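Local structure of phosphodiesterase (Candida albicans, 6CPU) at residues D80-S85 / L183-R188; S129-W134 / E488-V493; H288-L293 / G341-A346. The protein is a phosphodiesterase of the HD superfamily, a largely helical protein whose structure contains zinc and magnesium ions. All coordinates share one frame; numbering follows the deposited sequence.

Interactions 1, 2 and 3 are separate contacts: their centres lie 34 to 36 Å apart, and the nearest atoms of any two are at least about 12 Å apart. Interaction 1 sets the loop leading into helix 84-94, beside the N-terminal parallel sheet, against helix 177-193. Interaction 2 joins helix 127-135 to helix 470-495, and along the chain it alternates with interaction 1. Interaction 3, between helices 276-292 and 336-348, is nested within the loop that interaction 2 closes, and lies across the chain's centre from it. The first two contacts thus tie distant parts of the chain together, whereas the third packs helices close to the zinc ligands.

Interaction 1 of 3, residues D80-S85 / L183-R188; sequences DNLPFS and LIYLYR
Y185 and L186, successive residues of helix 177-193, both pack against L82, with 94 Å² buried over the two segments together. At Y185 the approach is loose: CE1 of its ring stands 4.4 Å from L82 CD2, and the methyl meets the ring at a slant. L186 makes the tighter contact. Its CD2 methyl is 3.6 Å from L82 CD1 and 3.9 Å from L82 CD2, so it sits against both branches of the leucine fork. The backbones stay well apart, with L82 CA 9.5 Å from L186 CA, and the two leucine side chains bridge the gap. In L82, chi1 of -72° sets CG opposite the carbonyl carbon and carries both methyls out to the helix. L82 directly precedes P83, the N-cap of helix 84-94, which lies in the crossover between the adjacent parallel strands 46-49 and 100-103; the contact therefore joins the lead-in to the helix of a beta-alpha-beta unit to a helix outside the sheet. L89, farther along helix 84-94, also touches L186. One residue on, Y187 takes no part in the contact with L82 and packs on A258 and F259 of helix 253-264. Y187 CE2 lies 3.8 Å above the guanidinium plane of R188, toward its rim, while R188 NH2 comes in at the edge of the tyrosine ring, in its plane. R188 NH1 forms a salt bridge with E255.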
loop_
_atom_site.group_PDB
_atom_site.type_symbol
_atom_site.label_atom_id
_atom_site.label_comp_id
_atom_site.label_asym_id
_atom_site.label_seq_id
_atom_site.Cartn_x
_atom_site.Cartn_y
_atom_site.Cartn_z
ATOM N N ASP A 80 10.814 17.236 20.801
ATOM C CA ASP A 80 11.518 16.744 21.981
ATOM C C ASP A 80 10.883 17.252 23.286
ATOM O O ASP A 80 10.892 16.551 24.293
ATOM C CB ASP A 80 13.003 17.134 21.913
ATOM C CG ASP A 80 13.747 16.461 20.736
ATOM O OD1 ASP A 80 13.247 15.459 20.158
ATOM O OD2 ASP A 80 14.849 16.941 20.391
ATOM N N ASN A 81 10.300 18.449 23.235
ATOM C CA ASN A 81 9.692 19.079 24.407
ATOM C C ASN A 81 8.191 18.839 24.593
ATOM O O ASN A 81 7.576 19.463 25.467
ATOM C CB ASN A 81 9.989 20.585 24.372
ATOM C CG ASN A 81 11.465 20.882 24.576
ATOM O OD1 ASN A 81 12.079 20.391 25.529
ATOM N ND2 ASN A 81 12.048 21.677 23.681
ATOM N N LEU A 82 7.594 17.936 23.800
ATOM C CA LEU A 82 6.171 17.620 23.944
ATOM C C LEU A 82 5.875 17.040 25.313
ATOM O O LEU A 82 6.660 16.259 25.827
ATOM C CB LEU A 82 5.717 16.583 22.905
ATOM C CG LEU A 82 5.605 17.025 21.452
ATOM C CD1 LEU A 82 5.387 15.780 20.594
ATOM C CD2 LEU A 82 4.491 18.046 21.224
ATOM N N PRO A 83 4.711 17.378 25.890
ATOM C CA PRO A 83 4.296 16.651 27.084
ATOM C C PRO A 83 4.161 15.160 26.779
ATOM O O PRO A 83 3.980 14.775 25.610
ATOM C CB PRO A 83 2.919 17.240 27.425
ATOM C CG PRO A 83 2.704 18.392 26.513
ATOM C CD PRO A 83 3.663 18.271 25.373
ATOM N N PHE A 84 4.230 14.337 27.818
ATOM C CA PHE A 84 4.138 12.895 27.640
ATOM C C PHE A 84 2.848 12.482 26.928
ATOM O O PHE A 84 2.868 11.586 26.075
ATOM C CB PHE A 84 4.261 12.159 28.971
ATOM C CG PHE A 84 3.963 10.691 28.869
ATOM C CD1 PHE A 84 4.884 9.823 28.304
ATOM C CD2 PHE A 84 2.744 10.182 29.303
ATOM C CE1 PHE A 84 4.608 8.472 28.192
ATOM C CE2 PHE A 84 2.459 8.832 29.192
ATOM C CZ PHE A 84 3.395 7.975 28.639
ATOM N N SER A 85 1.732 13.132 27.264
ATOM C CA SER A 85 0.451 12.841 26.614
ATOM C C SER A 85 0.516 12.975 25.084
ATOM O O SER A 85 -0.042 12.138 24.367
ATOM C CB SER A 85 -0.666 13.728 27.181
ATOM O OG SER A 85 -0.508 15.075 26.772
ATOM N N LEU A 183 -3.610 15.395 16.327
ATOM C CA LEU A 183 -2.816 14.553 15.407
ATOM C C LEU A 183 -2.298 15.333 14.203
ATOM O O LEU A 183 -1.180 15.100 13.764
ATOM C CB LEU A 183 -3.625 13.341 14.920
ATOM C CG LEU A 183 -3.911 12.318 16.014
ATOM C CD1 LEU A 183 -4.852 11.264 15.501
ATOM C CD2 LEU A 183 -2.637 11.666 16.546
ATOM N N ILE A 184 -3.122 16.240 13.660
ATOM C CA ILE A 184 -2.721 17.102 12.548
ATOM C C ILE A 184 -1.554 17.988 12.985
ATOM O O ILE A 184 -0.596 18.202 12.235
ATOM C CB ILE A 184 -3.903 17.962 12.023
ATOM C CG1 ILE A 184 -4.931 17.081 11.304
ATOM C CG2 ILE A 184 -3.420 19.038 11.053
ATOM C CD1 ILE A 184 -6.236 17.763 10.954
ATOM N N TYR A 185 -1.645 18.492 14.211
ATOM C CA TYR A 185 -0.607 19.331 14.796
ATOM C C TYR A 185 0.719 18.575 14.919
ATOM O O TYR A 185 1.773 19.089 14.573
ATOM C CB TYR A 185 -1.070 19.835 16.164
ATOM C CG TYR A 185 0.040 20.435 16.992
ATOM C CD1 TYR A 185 0.564 19.761 18.088
ATOM C CD2 TYR A 185 0.562 21.682 16.676
ATOM C CE1 TYR A 185 1.584 20.312 18.846
ATOM C CE2 TYR A 185 1.579 22.243 17.427
ATOM C CZ TYR A 185 2.086 21.557 18.508
ATOM O OH TYR A 185 3.100 22.132 19.243
ATOM N N LEU A 186 0.641 17.337 15.391
ATOM C CA LEU A 186 1.821 16.488 15.536
ATOM C C LEU A 186 2.386 16.081 14.178
ATOM O O LEU A 186 3.591 15.997 14.018
ATOM C CB LEU A 186 1.488 15.266 16.392
ATOM C CG LEU A 186 1.124 15.531 17.857
ATOM C CD1 LEU A 186 0.547 14.299 18.536
ATOM C CD2 LEU A 186 2.327 16.031 18.633
ATOM N N TYR A 187 1.517 15.852 13.197
ATOM C CA TYR A 187 1.958 15.561 11.836
ATOM C C TYR A 187 2.775 16.737 11.291
ATOM O O TYR A 187 3.886 16.566 10.779
ATOM C CB TYR A 187 0.754 15.293 10.951
ATOM C CG TYR A 187 1.078 15.108 9.489
ATOM C CD1 TYR A 187 1.899 14.064 9.066
ATOM C CD2 TYR A 187 0.543 15.953 8.528
ATOM C CE1 TYR A 187 2.192 13.892 7.722
ATOM C CE2 TYR A 187 0.826 15.784 7.193
ATOM C CZ TYR A 187 1.653 14.752 6.796
ATOM O OH TYR A 187 1.930 14.593 5.461
ATOM N N ARG A 188 2.238 17.943 11.458
ATOM C CA ARG A 188 2.906 19.140 10.950
ATOM C C ARG A 188 4.227 19.417 11.676
ATOM O O ARG A 188 5.189 19.880 11.065
ATOM C CB ARG A 188 1.955 20.341 11.021
ATOM C CG ARG A 188 0.724 20.200 10.137
ATOM C CD ARG A 188 1.057 20.350 8.660
ATOM N NE ARG A 188 0.053 19.739 7.791
ATOM C CZ ARG A 188 0.158 19.650 6.466
ATOM N NH1 ARG A 188 1.216 20.149 5.839
ATOM N NH2 ARG A 188 -0.800 19.064 5.754
#

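Interaction 2 of 3, residues S129-W134 / E488-V493; sequences SRVGNW and ELLKSV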
loop_
_atom_site.group_PDB
_atom_site.type_symbol
_atom_site.label_atom_id
_atom_site.label_comp_id
_atom_site.label_asym_id
_atom_site.label_seq_id
_atom_site.Cartn_x
_atom_site.Cartn_y
_atom_site.Cartn_z
ATOM N N SER A 129 0.959 -16.849 12.531
ATOM C CA SER A 129 0.420 -16.322 13.792
ATOM C C SER A 129 0.026 -14.837 13.641
ATOM O O SER A 129 -1.043 -14.414 14.101
ATOM C CB SER A 129 1.456 -16.458 14.900
ATOM O OG SER A 129 0.954 -16.090 16.173
ATOM N N ARG A 130 0.907 -14.068 13.018
ATOM C CA ARG A 130 0.686 -12.615 12.855
ATOM C C ARG A 130 -0.576 -12.307 12.046
ATOM O O ARG A 130 -1.376 -11.438 12.419
ATOM C CB ARG A 130 1.882 -11.948 12.206
ATOM C CG ARG A 130 3.092 -11.805 13.104
ATOM C CD ARG A 130 4.131 -10.849 12.535
ATOM N NE ARG A 130 4.704 -11.251 11.253
ATOM C CZ ARG A 130 5.699 -12.122 11.090
ATOM N NH1 ARG A 130 6.235 -12.765 12.122
ATOM N NH2 ARG A 130 6.140 -12.364 9.856
ATOM N N VAL A 131 -0.766 -13.018 10.940
ATOM C CA VAL A 131 -1.928 -12.816 10.090
ATOM C C VAL A 131 -3.200 -13.206 10.853
ATOM O O VAL A 131 -4.213 -12.530 10.754
ATOM C CB VAL A 131 -1.800 -13.578 8.746
ATOM C CG1 VAL A 131 -3.072 -13.438 7.923
ATOM C CG2 VAL A 131 -0.587 -13.090 7.954
ATOM N N GLY A 132 -3.148 -14.300 11.603
ATOM C CA GLY A 132 -4.284 -14.694 12.433
ATOM C C GLY A 132 -4.646 -13.633 13.471
ATOM O O GLY A 132 -5.832 -13.399 13.726
ATOM N N ASN A 133 -3.633 -13.010 14.063
ATOM C CA ASN A 133 -3.853 -11.936 15.049
ATOM C C ASN A 133 -4.607 -10.781 14.381
ATOM O O ASN A 133 -5.630 -10.315 14.907
ATOM C CB ASN A 133 -2.550 -11.356 15.598
ATOM C CG ASN A 133 -1.716 -12.336 16.422
ATOM O OD1 ASN A 133 -2.217 -13.234 17.103
ATOM N ND2 ASN A 133 -0.403 -12.101 16.404
ATOM N N TRP A 134 -4.078 -10.306 13.256
ATOM C CA TRP A 134 -4.631 -9.115 12.585
ATOM C C TRP A 134 -6.075 -9.350 12.166
ATOM O O TRP A 134 -6.909 -8.459 12.299
ATOM C CB TRP A 134 -3.829 -8.737 11.348
ATOM C CG TRP A 134 -2.411 -8.385 11.605
ATOM C CD1 TRP A 134 -1.897 -7.743 12.695
ATOM C CD2 TRP A 134 -1.330 -8.600 10.714
ATOM N NE1 TRP A 134 -0.527 -7.581 12.549
ATOM C CE2 TRP A 134 -0.160 -8.097 11.338
ATOM C CE3 TRP A 134 -1.226 -9.192 9.455
ATOM C CZ2 TRP A 134 1.090 -8.156 10.730
ATOM C CZ3 TRP A 134 0.030 -9.268 8.865
ATOM C CH2 TRP A 134 1.163 -8.757 9.506
ATOM N N GLU A 488 -3.378 -20.668 2.564
ATOM C CA GLU A 488 -3.674 -22.102 2.710
ATOM C C GLU A 488 -3.141 -22.656 4.032
ATOM O O GLU A 488 -3.803 -23.455 4.681
ATOM C CB GLU A 488 -3.108 -22.892 1.518
ATOM C CG GLU A 488 -3.840 -22.646 0.214
ATOM C CD GLU A 488 -5.320 -22.965 0.300
ATOM O OE1 GLU A 488 -5.660 -24.004 0.902
ATOM O OE2 GLU A 488 -6.152 -22.181 -0.216
ATOM N N LEU A 489 -1.961 -22.207 4.452
ATOM C CA LEU A 489 -1.368 -22.669 5.695
ATOM C C LEU A 489 -2.150 -22.130 6.910
ATOM O O LEU A 489 -2.352 -22.837 7.889
ATOM C CB LEU A 489 0.096 -22.243 5.739
ATOM C CG LEU A 489 1.077 -22.896 6.687
ATOM C CD1 LEU A 489 1.030 -24.422 6.605
ATOM C CD2 LEU A 489 2.472 -22.392 6.334
ATOM N N LEU A 490 -2.593 -20.877 6.836
ATOM C CA LEU A 490 -3.420 -20.311 7.906
ATOM C C LEU A 490 -4.740 -21.069 8.066
ATOM O O LEU A 490 -5.132 -21.385 9.177
ATOM C CB LEU A 490 -3.700 -18.845 7.625
ATOM C CG LEU A 490 -4.601 -18.143 8.643
ATOM C CD1 LEU A 490 -4.066 -18.268 10.051
ATOM C CD2 LEU A 490 -4.751 -16.685 8.218
ATOM N N LYS A 491 -5.408 -21.360 6.953
ATOM C CA LYS A 491 -6.625 -22.177 6.976
ATOM C C LYS A 491 -6.383 -23.540 7.645
ATOM O O LYS A 491 -7.180 -23.990 8.472
ATOM C CB LYS A 491 -7.166 -22.392 5.568
ATOM C CG LYS A 491 -7.722 -21.168 4.857
ATOM C CD LYS A 491 -8.483 -21.635 3.628
ATOM C CE LYS A 491 -8.443 -20.664 2.471
ATOM N NZ LYS A 491 -8.751 -21.381 1.200
ATOM N N SER A 492 -5.276 -24.189 7.306
ATOM C CA SER A 492 -4.952 -25.483 7.921
ATOM C C SER A 492 -4.689 -25.366 9.423
ATOM O O SER A 492 -5.117 -26.221 10.197
ATOM C CB SER A 492 -3.785 -26.157 7.188
ATOM O OG SER A 492 -4.138 -26.384 5.831
ATOM N N VAL A 493 -4.035 -24.286 9.859
ATOM C CA VAL A 493 -3.828 -24.058 11.287
ATOM C C VAL A 493 -5.179 -23.906 11.990
ATOM O O VAL A 493 -5.406 -24.491 13.043
ATOM C CB VAL A 493 -2.974 -22.782 11.560
ATOM C CG1 VAL A 493 -2.996 -22.415 13.038
ATOM C CG2 VAL A 493 -1.552 -22.959 11.077
#
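S129 OG is gripped twice, by hydrogen bonds with L123 O and R141 NH2, on a side chain that starts out away from the helix of L490. The neighbouring R130 is held by two salt bridges, NE to D41 and NH2 to D505. Within 129-134 the contact with helix 470-495 is instead apolar and is made by V131 and G132, both packed on L490. L490 CD2 lies 3.7 Å from V131 CG1, and these two side chains pass each other at a slant. The other branch, CD1, rests 4.3 Å from G132 CA, so the fork of the leucine spans two successive residues of the opposing helix. In V131, chi1 of 176° puts CG1 anti to the backbone N, and this is the branch that meets L490 CD2. All three residues are buried, and together the segments bury 103 Å². The same leucine also touches I128, one turn back in helix 127-135, and F360 of helix 358-363, which extend the apolar patch beyond the pair of segments. One turn of the second helix carries its own ion pair: K491 NZ reaches E488 OE2 at 3.1 Å, meeting the carboxylate on its syn side but 35° out of its plane. The backbones are closest at G132 CA and L490 CA, 7.3 Å apart. Such an approach, with a leucine branch resting over the CA of a glycine, is characteristic of close helix-helix packing, and here it docks helix 127-135 onto helix 470-495 of the phosphodiesterase family region.

Interaction 3 of 3, residues H288-L293 / G341-A346; sequences HFLIRL and GLLVAA
L290 meets two successive leucines of helix 336-348 in two different orientations. Toward L343 it points tip to tip: L290 CD1 lies 3.7 Å from L343 CD2 and 3.8 Å from L343 CG. Against L342 it lies aslant, and L342 CD1 is set against the fork of L290, 3.9 Å from L290 CD1 and 4.0 Å from L290 CD2. The L290 CD1 methyl is therefore shared by both partners, whereas CD2 faces L342. The starting directions differ as well. The side chains of L290 and L342 set out toward the opposing segment, while that of L343 does not and brings in only its outer atoms. L342 has CG anti to the backbone N (chi1 -151°), but its chi2 of -149° lies off the usual staggered values, and this is the conformation that lays CD1 against L290. The contact is wholly apolar and buried, amounting to 120 Å² over both sides. Since the nearest CA atoms, those of L290 and L343, stand 9.1 Å apart, the leucine side chains span the space between the helices. The metal site is near but not adjacent, the side chain of L342 being about 12 Å from the zinc ion. At the end of the same segment A346 O hydrogen-bonds to ND1 of H349, a zinc ligand, and so probably helps to position it. Helix 446-462 closes the group, with L457 touching both L293 and L342; it ends at the zinc ligand D462, just as helix 276-292 carries the ligand H278, so these three packed helices all lead to the metal site of the HD-type helical fold.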
loop_
_atom_site.group_PDB
_atom_site.type_symbol
_atom_site.label_atom_id
_atom_site.label_comp_id
_atom_site.label_asym_id
_atom_site.label_seq_id
_atom_site.Cartn_x
_atom_site.Cartn_y
_atom_site.Cartn_z
ATOM N N HIS A 288 0.694 5.495 -15.890
ATOM C CA HIS A 288 0.881 5.269 -17.335
ATOM C C HIS A 288 -0.431 5.368 -18.125
ATOM O O HIS A 288 -0.462 6.034 -19.172
ATOM C CB HIS A 288 1.586 3.946 -17.613
ATOM C CG HIS A 288 3.078 4.057 -17.630
ATOM N ND1 HIS A 288 3.831 3.808 -18.760
ATOM C CD2 HIS A 288 3.957 4.415 -16.662
ATOM C CE1 HIS A 288 5.109 3.999 -18.485
ATOM N NE2 HIS A 288 5.213 4.360 -17.215
ATOM N N PHE A 289 -1.507 4.749 -17.623
ATOM C CA PHE A 289 -2.823 4.887 -18.258
ATOM C C PHE A 289 -3.175 6.352 -18.470
ATOM O O PHE A 289 -3.553 6.756 -19.574
ATOM C CB PHE A 289 -3.946 4.217 -17.440
ATOM C CG PHE A 289 -3.817 2.713 -17.294
ATOM C CD1 PHE A 289 -3.005 1.961 -18.128
ATOM C CD2 PHE A 289 -4.554 2.051 -16.318
ATOM C CE1 PHE A 289 -2.912 0.587 -17.988
ATOM C CE2 PHE A 289 -4.471 0.677 -16.177
ATOM C CZ PHE A 289 -3.647 -0.056 -17.003
ATOM N N LEU A 290 -3.046 7.148 -17.416
ATOM C CA LEU A 290 -3.405 8.555 -17.464
ATOM C C LEU A 290 -2.545 9.376 -18.438
ATOM O O LEU A 290 -3.047 10.310 -19.069
ATOM C CB LEU A 290 -3.346 9.155 -16.064
ATOM C CG LEU A 290 -4.448 8.645 -15.119
ATOM C CD1 LEU A 290 -4.036 8.783 -13.657
ATOM C CD2 LEU A 290 -5.757 9.377 -15.385
ATOM N N ILE A 291 -1.266 9.038 -18.562
ATOM C CA ILE A 291 -0.409 9.706 -19.546
ATOM C C ILE A 291 -0.884 9.363 -20.955
ATOM O O ILE A 291 -1.159 10.252 -21.757
ATOM C CB ILE A 291 1.074 9.344 -19.374
ATOM C CG1 ILE A 291 1.623 10.015 -18.110
ATOM C CG2 ILE A 291 1.886 9.789 -20.592
ATOM C CD1 ILE A 291 2.825 9.310 -17.542
ATOM N N ARG A 292 -1.012 8.071 -21.234
ATOM C CA ARG A 292 -1.415 7.615 -22.558
ATOM C C ARG A 292 -2.837 8.050 -22.945
ATOM O O ARG A 292 -3.173 8.074 -24.128
ATOM C CB ARG A 292 -1.236 6.102 -22.667
ATOM C CG ARG A 292 0.222 5.678 -22.585
ATOM C CD ARG A 292 0.403 4.236 -23.006
ATOM N NE ARG A 292 1.733 3.710 -22.693
ATOM C CZ ARG A 292 2.833 3.918 -23.417
ATOM N NH1 ARG A 292 2.802 4.668 -24.515
ATOM N NH2 ARG A 292 3.983 3.376 -23.029
ATOM N N LEU A 293 -3.652 8.412 -21.954
ATOM C CA LEU A 293 -4.980 8.998 -22.178
ATOM C C LEU A 293 -4.944 10.517 -22.327
ATOM O O LEU A 293 -5.980 11.141 -22.555
ATOM C CB LEU A 293 -5.916 8.642 -21.010
ATOM C CG LEU A 293 -6.407 7.196 -20.990
ATOM C CD1 LEU A 293 -6.913 6.803 -19.604
ATOM C CD2 LEU A 293 -7.495 7.000 -22.039
ATOM N N GLY A 341 -6.941 12.513 -7.899
ATOM C CA GLY A 341 -7.801 11.658 -7.078
ATOM C C GLY A 341 -7.667 10.180 -7.394
ATOM O O GLY A 341 -7.670 9.348 -6.486
ATOM N N LEU A 342 -7.543 9.854 -8.682
ATOM C CA LEU A 342 -7.367 8.474 -9.110
ATOM C C LEU A 342 -6.020 7.945 -8.619
ATOM O O LEU A 342 -5.933 6.821 -8.108
ATOM C CB LEU A 342 -7.428 8.359 -10.636
ATOM C CG LEU A 342 -7.926 7.057 -11.274
ATOM C CD1 LEU A 342 -7.234 6.836 -12.610
ATOM C CD2 LEU A 342 -7.761 5.811 -10.420
ATOM N N LEU A 343 -4.980 8.759 -8.789
ATOM C CA LEU A 343 -3.639 8.373 -8.362
ATOM C C LEU A 343 -3.567 8.171 -6.846
ATOM O O LEU A 343 -3.006 7.182 -6.390
ATOM C CB LEU A 343 -2.618 9.414 -8.790
ATOM C CG LEU A 343 -2.447 9.482 -10.309
ATOM C CD1 LEU A 343 -1.686 10.734 -10.698
ATOM C CD2 LEU A 343 -1.764 8.232 -10.826
ATOM N N VAL A 344 -4.129 9.109 -6.087
ATOM C CA VAL A 344 -4.204 8.978 -4.625
ATOM C C VAL A 344 -4.991 7.713 -4.226
ATOM O O VAL A 344 -4.543 6.961 -3.362
ATOM C CB VAL A 344 -4.734 10.269 -3.953
ATOM C CG1 VAL A 344 -5.035 10.050 -2.484
ATOM C CG2 VAL A 344 -3.710 11.392 -4.090
ATOM N N ALA A 345 -6.122 7.440 -4.872
ATOM C CA ALA A 345 -6.860 6.198 -4.592
ATOM C C ALA A 345 -6.065 4.945 -4.889
ATOM O O ALA A 345 -6.107 3.997 -4.114
ATOM C CB ALA A 345 -8.182 6.165 -5.350
ATOM N N ALA A 346 -5.332 4.912 -6.006
ATOM C CA ALA A 346 -4.496 3.759 -6.295
ATOM C C ALA A 346 -3.442 3.554 -5.200
ATOM O O ALA A 346 -3.189 2.421 -4.773
ATOM C CB ALA A 346 -3.829 3.911 -7.665
#